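Local coordinates for serine-rich secreted cell wall anchored (LPXTG-motif ) protein (Lactobacillus reuteri ATCC 53608, PDB 5NXK) that probably mediates bacterial adhesion in the gut through a beta-solenoid of the pectate-lyase-like type, displayed on the cell wall, at residues L179-L190 against M213-K224. Numbering follows the deposited sequence.
Sequences LNNSATDIDMWL and MENIGNTEYNIK
Asp-187, at a corner of its coil, meets Asn-215 of the next with carboxylate and amide planes 81° apart, and four bonds grip its buried carboxylate. OD2 takes ND2 of Asn-222 at 2.8 Å and, from the opposite face of the carboxylate plane, ND2 of Asn-215; OD1 receives the Thr-219 hydroxyl, OG1 to OD1 2.7 Å, on its syn side but 28° out of plane, and also ND2 of Asn-181. So many donors probably favour the charged form. The Asn-215 amide bridges the two coils: its ND2 also reaches Leu-179 O, while its OD1 accepts Asn-181 N at 2.9 Å from well above the amide plane. A chi1 of -165° sets the Asn-181 amide beside its own carbonyl carbon, where OD1 accepts from Ala-183 N, an Asx turn, and Thr-184 N. Asn-218 ND2 gives to Thr-184 O at 2.8 Å. Nearby, Met-188 CE packs 3.8 Å from Met-213 SD. Past the corner the backbones pair in parallel, and Lys-224 lays CD over the Trp-189 face. The outer side is looser: Ser-182 and Glu-214 are exposed, a water accepts from Glu-214 N near Leu-179 O, and Asp-185 lies alongside Glu-220, whose OE2 is salt-bridged to Lys-159. In these successive beta-solenoid coils, strands 176-181 and 210-214 neighbour each other in one parallel sheet, while 186-191 edges another, followed by 221-226.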
loop_
_atom_site.group_PDB
_atom_site.type_symbol
_atom_site.label_atom_id
_atom_site.label_comp_id
_atom_site.label_asym_id
_atom_site.label_seq_id
_atom_site.Cartn_x
_atom_site.Cartn_y
_atom_site.Cartn_z
ATOM N N LEU A 179 1.264 -5.384 8.971
ATOM C CA LEU A 179 1.210 -3.932 8.952
ATOM C C LEU A 179 0.865 -3.445 10.350
ATOM O O LEU A 179 -0.196 -3.773 10.891
ATOM C CB LEU A 179 0.201 -3.428 7.922
ATOM C CG LEU A 179 0.165 -1.927 7.609
ATOM C CD1 LEU A 179 -0.468 -1.711 6.219
ATOM C CD2 LEU A 179 -0.549 -1.090 8.674
ATOM N N ASN A 180 1.772 -2.650 10.908
ATOM C CA ASN A 180 1.636 -2.082 12.240
ATOM C C ASN A 180 1.301 -0.614 12.120
ATOM O O ASN A 180 2.024 0.128 11.478
ATOM C CB ASN A 180 2.930 -2.277 13.031
ATOM C CG ASN A 180 3.309 -3.741 13.166
ATOM O OD1 ASN A 180 2.491 -4.564 13.584
ATOM N ND2 ASN A 180 4.537 -4.081 12.779
ATOM N N ASN A 181 0.187 -0.184 12.689
ATOM C CA ASN A 181 -0.214 1.202 12.494
ATOM C C ASN A 181 -0.402 1.906 13.831
ATOM O O ASN A 181 -1.273 1.549 14.628
ATOM C CB ASN A 181 -1.498 1.273 11.652
ATOM C CG ASN A 181 -1.769 2.669 11.100
ATOM O OD1 ASN A 181 -1.210 3.657 11.561
ATOM N ND2 ASN A 181 -2.634 2.745 10.093
ATOM N N SER A 182 0.433 2.907 14.073
ATOM C CA SER A 182 0.279 3.743 15.250
ATOM C C SER A 182 0.256 5.214 14.843
ATOM O O SER A 182 0.612 6.082 15.629
ATOM C CB SER A 182 1.405 3.468 16.255
ATOM O OG SER A 182 2.674 3.652 15.645
ATOM N N ALA A 183 -0.163 5.489 13.608
ATOM C CA ALA A 183 -0.016 6.835 13.062
ATOM C C ALA A 183 -1.195 7.315 12.225
ATOM O O ALA A 183 -1.484 8.515 12.190
ATOM C CB ALA A 183 1.244 6.898 12.214
ATOM N N THR A 184 -1.868 6.397 11.538
ATOM C CA THR A 184 -2.895 6.815 10.587
ATOM C C THR A 184 -4.239 6.116 10.802
ATOM O O THR A 184 -4.312 5.082 11.475
ATOM C CB THR A 184 -2.402 6.593 9.139
ATOM O OG1 THR A 184 -1.964 5.239 8.983
ATOM C CG2 THR A 184 -1.210 7.533 8.832
ATOM N N ASP A 185 -5.300 6.688 10.233
ATOM C CA ASP A 185 -6.655 6.197 10.466
ATOM C C ASP A 185 -6.963 4.924 9.699
ATOM O O ASP A 185 -7.858 4.159 10.077
ATOM C CB ASP A 185 -7.691 7.255 10.086
ATOM C CG ASP A 185 -7.529 8.553 10.869
ATOM O OD1 ASP A 185 -7.234 8.489 12.083
ATOM O OD2 ASP A 185 -7.726 9.633 10.272
ATOM N N ILE A 186 -6.267 4.724 8.586
ATOM C CA ILE A 186 -6.601 3.627 7.679
ATOM C C ILE A 186 -5.317 2.863 7.325
ATOM O O ILE A 186 -4.299 3.488 7.074
ATOM C CB ILE A 186 -7.304 4.155 6.391
ATOM C CG1 ILE A 186 -8.549 4.973 6.762
ATOM C CG2 ILE A 186 -7.674 3.001 5.455
ATOM C CD1 ILE A 186 -9.200 5.663 5.566
ATOM N N ASP A 187 -5.353 1.528 7.337
ATOM C CA ASP A 187 -4.166 0.744 6.975
ATOM C C ASP A 187 -3.973 0.691 5.453
ATOM O O ASP A 187 -2.867 0.896 4.955
ATOM C CB ASP A 187 -4.240 -0.684 7.527
ATOM C CG ASP A 187 -4.275 -0.743 9.063
ATOM O OD1 ASP A 187 -3.861 0.231 9.736
ATOM O OD2 ASP A 187 -4.714 -1.786 9.599
ATOM N N MET A 188 -5.049 0.410 4.719
ATOM C CA MET A 188 -4.986 0.344 3.250
ATOM C C MET A 188 -6.164 1.097 2.668
ATOM O O MET A 188 -7.309 0.722 2.906
ATOM C CB MET A 188 -5.027 -1.097 2.748
ATOM C CG MET A 188 -3.836 -1.960 3.125
ATOM S SD MET A 188 -4.110 -3.666 2.562
ATOM C CE MET A 188 -2.532 -4.410 2.968
ATOM N N TRP A 189 -5.896 2.147 1.901
ATOM C CA TRP A 189 -6.960 2.902 1.270
ATOM C C TRP A 189 -6.769 2.831 -0.236
ATOM O O TRP A 189 -5.815 3.389 -0.771
ATOM C CB TRP A 189 -6.959 4.368 1.733
ATOM C CG TRP A 189 -8.203 5.120 1.363
ATOM C CD1 TRP A 189 -9.236 4.669 0.593
ATOM C CD2 TRP A 189 -8.569 6.445 1.784
ATOM N NE1 TRP A 189 -10.209 5.627 0.499
ATOM C CE2 TRP A 189 -9.828 6.724 1.222
ATOM C CE3 TRP A 189 -7.948 7.420 2.575
ATOM C CZ2 TRP A 189 -10.482 7.942 1.426
ATOM C CZ3 TRP A 189 -8.603 8.624 2.779
ATOM C CH2 TRP A 189 -9.855 8.875 2.209
ATOM N N LEU A 190 -7.683 2.140 -0.908
ATOM C CA LEU A 190 -7.627 1.990 -2.354
ATOM C C LEU A 190 -8.822 2.730 -2.926
ATOM O O LEU A 190 -9.971 2.363 -2.677
ATOM C CB LEU A 190 -7.640 0.522 -2.778
ATOM C CG LEU A 190 -6.498 -0.385 -2.289
ATOM C CD1 LEU A 190 -6.768 -0.947 -0.892
ATOM C CD2 LEU A 190 -6.214 -1.511 -3.291
ATOM N N MET A 213 -2.924 -7.408 10.365
ATOM C CA MET A 213 -3.095 -5.981 10.609
ATOM C C MET A 213 -3.910 -5.798 11.882
ATOM O O MET A 213 -5.098 -5.466 11.852
ATOM C CB MET A 213 -3.734 -5.272 9.401
ATOM C CG MET A 213 -3.115 -5.665 8.068
ATOM S SD MET A 213 -3.387 -4.465 6.719
ATOM C CE MET A 213 -5.132 -4.705 6.491
ATOM N N GLU A 214 -3.245 -6.037 13.007
ATOM C CA GLU A 214 -3.893 -6.009 14.309
ATOM C C GLU A 214 -3.688 -4.631 14.917
ATOM O O GLU A 214 -2.769 -4.419 15.696
ATOM C CB GLU A 214 -3.314 -7.106 15.198
ATOM C CG GLU A 214 -3.741 -8.495 14.733
ATOM C CD GLU A 214 -3.144 -9.612 15.570
ATOM O OE1 GLU A 214 -1.907 -9.621 15.772
ATOM O OE2 GLU A 214 -3.910 -10.495 15.999
ATOM N N ASN A 215 -4.575 -3.705 14.570
ATOM C CA ASN A 215 -4.353 -2.293 14.837
ATOM C C ASN A 215 -5.522 -1.650 15.559
ATOM O O ASN A 215 -5.777 -0.450 15.423
ATOM C CB ASN A 215 -4.069 -1.585 13.516
ATOM C CG ASN A 215 -2.760 -2.045 12.893
ATOM O OD1 ASN A 215 -1.742 -2.125 13.583
ATOM N ND2 ASN A 215 -2.778 -2.348 11.589
ATOM N N ILE A 216 -6.200 -2.462 16.361
ATOM C CA ILE A 216 -7.395 -2.046 17.074
ATOM C C ILE A 216 -7.103 -0.895 18.058
ATOM O O ILE A 216 -8.002 -0.137 18.419
ATOM C CB ILE A 216 -8.028 -3.264 17.808
ATOM C CG1 ILE A 216 -9.462 -2.967 18.241
ATOM C CG2 ILE A 216 -7.161 -3.724 18.974
ATOM C CD1 ILE A 216 -10.297 -4.213 18.386
ATOM N N GLY A 217 -5.853 -0.758 18.482
ATOM C CA GLY A 217 -5.464 0.356 19.338
ATOM C C GLY A 217 -5.397 1.700 18.612
ATOM O O GLY A 217 -5.326 2.757 19.243
ATOM N N ASN A 218 -5.454 1.677 17.284
ATOM C CA ASN A 218 -5.127 2.870 16.509
ATOM C C ASN A 218 -6.005 3.112 15.284
ATOM O O ASN A 218 -6.510 4.207 15.070
ATOM C CB ASN A 218 -3.671 2.791 16.050
ATOM C CG ASN A 218 -3.305 3.893 15.062
ATOM O OD1 ASN A 218 -2.831 4.961 15.460
ATOM N ND2 ASN A 218 -3.534 3.641 13.768
ATOM N N THR A 219 -6.155 2.080 14.470
ATOM C CA THR A 219 -6.742 2.216 13.142
ATOM C C THR A 219 -8.268 2.229 13.176
ATOM O O THR A 219 -8.878 1.466 13.917
ATOM C CB THR A 219 -6.234 1.079 12.258
ATOM O OG1 THR A 219 -4.819 1.229 12.082
ATOM C CG2 THR A 219 -6.910 1.073 10.908
ATOM N N GLU A 220 -8.888 3.105 12.388
ATOM C CA GLU A 220 -10.348 3.096 12.278
ATOM C C GLU A 220 -10.839 2.045 11.280
ATOM O O GLU A 220 -11.742 1.283 11.595
ATOM C CB GLU A 220 -10.865 4.480 11.889
ATOM C CG GLU A 220 -10.557 5.542 12.932
ATOM C CD GLU A 220 -11.204 6.875 12.623
ATOM O OE1 GLU A 220 -12.225 7.200 13.265
ATOM O OE2 GLU A 220 -10.702 7.594 11.736
ATOM N N TYR A 221 -10.251 2.003 10.084
ATOM C CA TYR A 221 -10.588 0.963 9.101
ATOM C C TYR A 221 -9.315 0.277 8.631
ATOM O O TYR A 221 -8.362 0.953 8.262
ATOM C CB TYR A 221 -11.289 1.521 7.860
ATOM C CG TYR A 221 -12.171 2.717 8.046
ATOM C CD1 TYR A 221 -13.173 2.735 9.000
ATOM C CD2 TYR A 221 -12.007 3.838 7.239
ATOM C CE1 TYR A 221 -13.985 3.840 9.155
ATOM C CE2 TYR A 221 -12.810 4.944 7.387
ATOM C CZ TYR A 221 -13.797 4.946 8.348
ATOM O OH TYR A 221 -14.604 6.053 8.494
ATOM N N ASN A 222 -9.284 -1.055 8.623
ATOM C CA ASN A 222 -8.112 -1.742 8.081
ATOM C C ASN A 222 -8.009 -1.534 6.563
ATOM O O ASN A 222 -6.958 -1.181 6.035
ATOM C CB ASN A 222 -8.154 -3.238 8.392
ATOM C CG ASN A 222 -8.096 -3.529 9.884
ATOM O OD1 ASN A 222 -9.029 -4.091 10.438
ATOM N ND2 ASN A 222 -6.997 -3.141 10.535
ATOM N N ILE A 223 -9.110 -1.783 5.869
ATOM C CA ILE A 223 -9.140 -1.687 4.417
ATOM C C ILE A 223 -10.330 -0.845 3.980
ATOM O O ILE A 223 -11.470 -1.128 4.326
ATOM C CB ILE A 223 -9.222 -3.071 3.743
ATOM C CG1 ILE A 223 -8.045 -3.961 4.163
ATOM C CG2 ILE A 223 -9.253 -2.931 2.216
ATOM C CD1 ILE A 223 -8.158 -5.401 3.615
ATOM N N LYS A 224 -10.051 0.221 3.247
ATOM C CA LYS A 224 -11.114 1.030 2.702
ATOM C C LYS A 224 -11.043 0.951 1.186
ATOM O O LYS A 224 -10.021 1.288 0.581
ATOM C CB LYS A 224 -11.028 2.483 3.190
ATOM C CG LYS A 224 -12.272 3.260 2.816
ATOM C CD LYS A 224 -12.258 4.726 3.216
ATOM C CE LYS A 224 -13.627 5.326 2.900
ATOM N NZ LYS A 224 -14.182 6.100 4.024
HETATM O O HOH W 1 -0.423 -6.024 12.880
#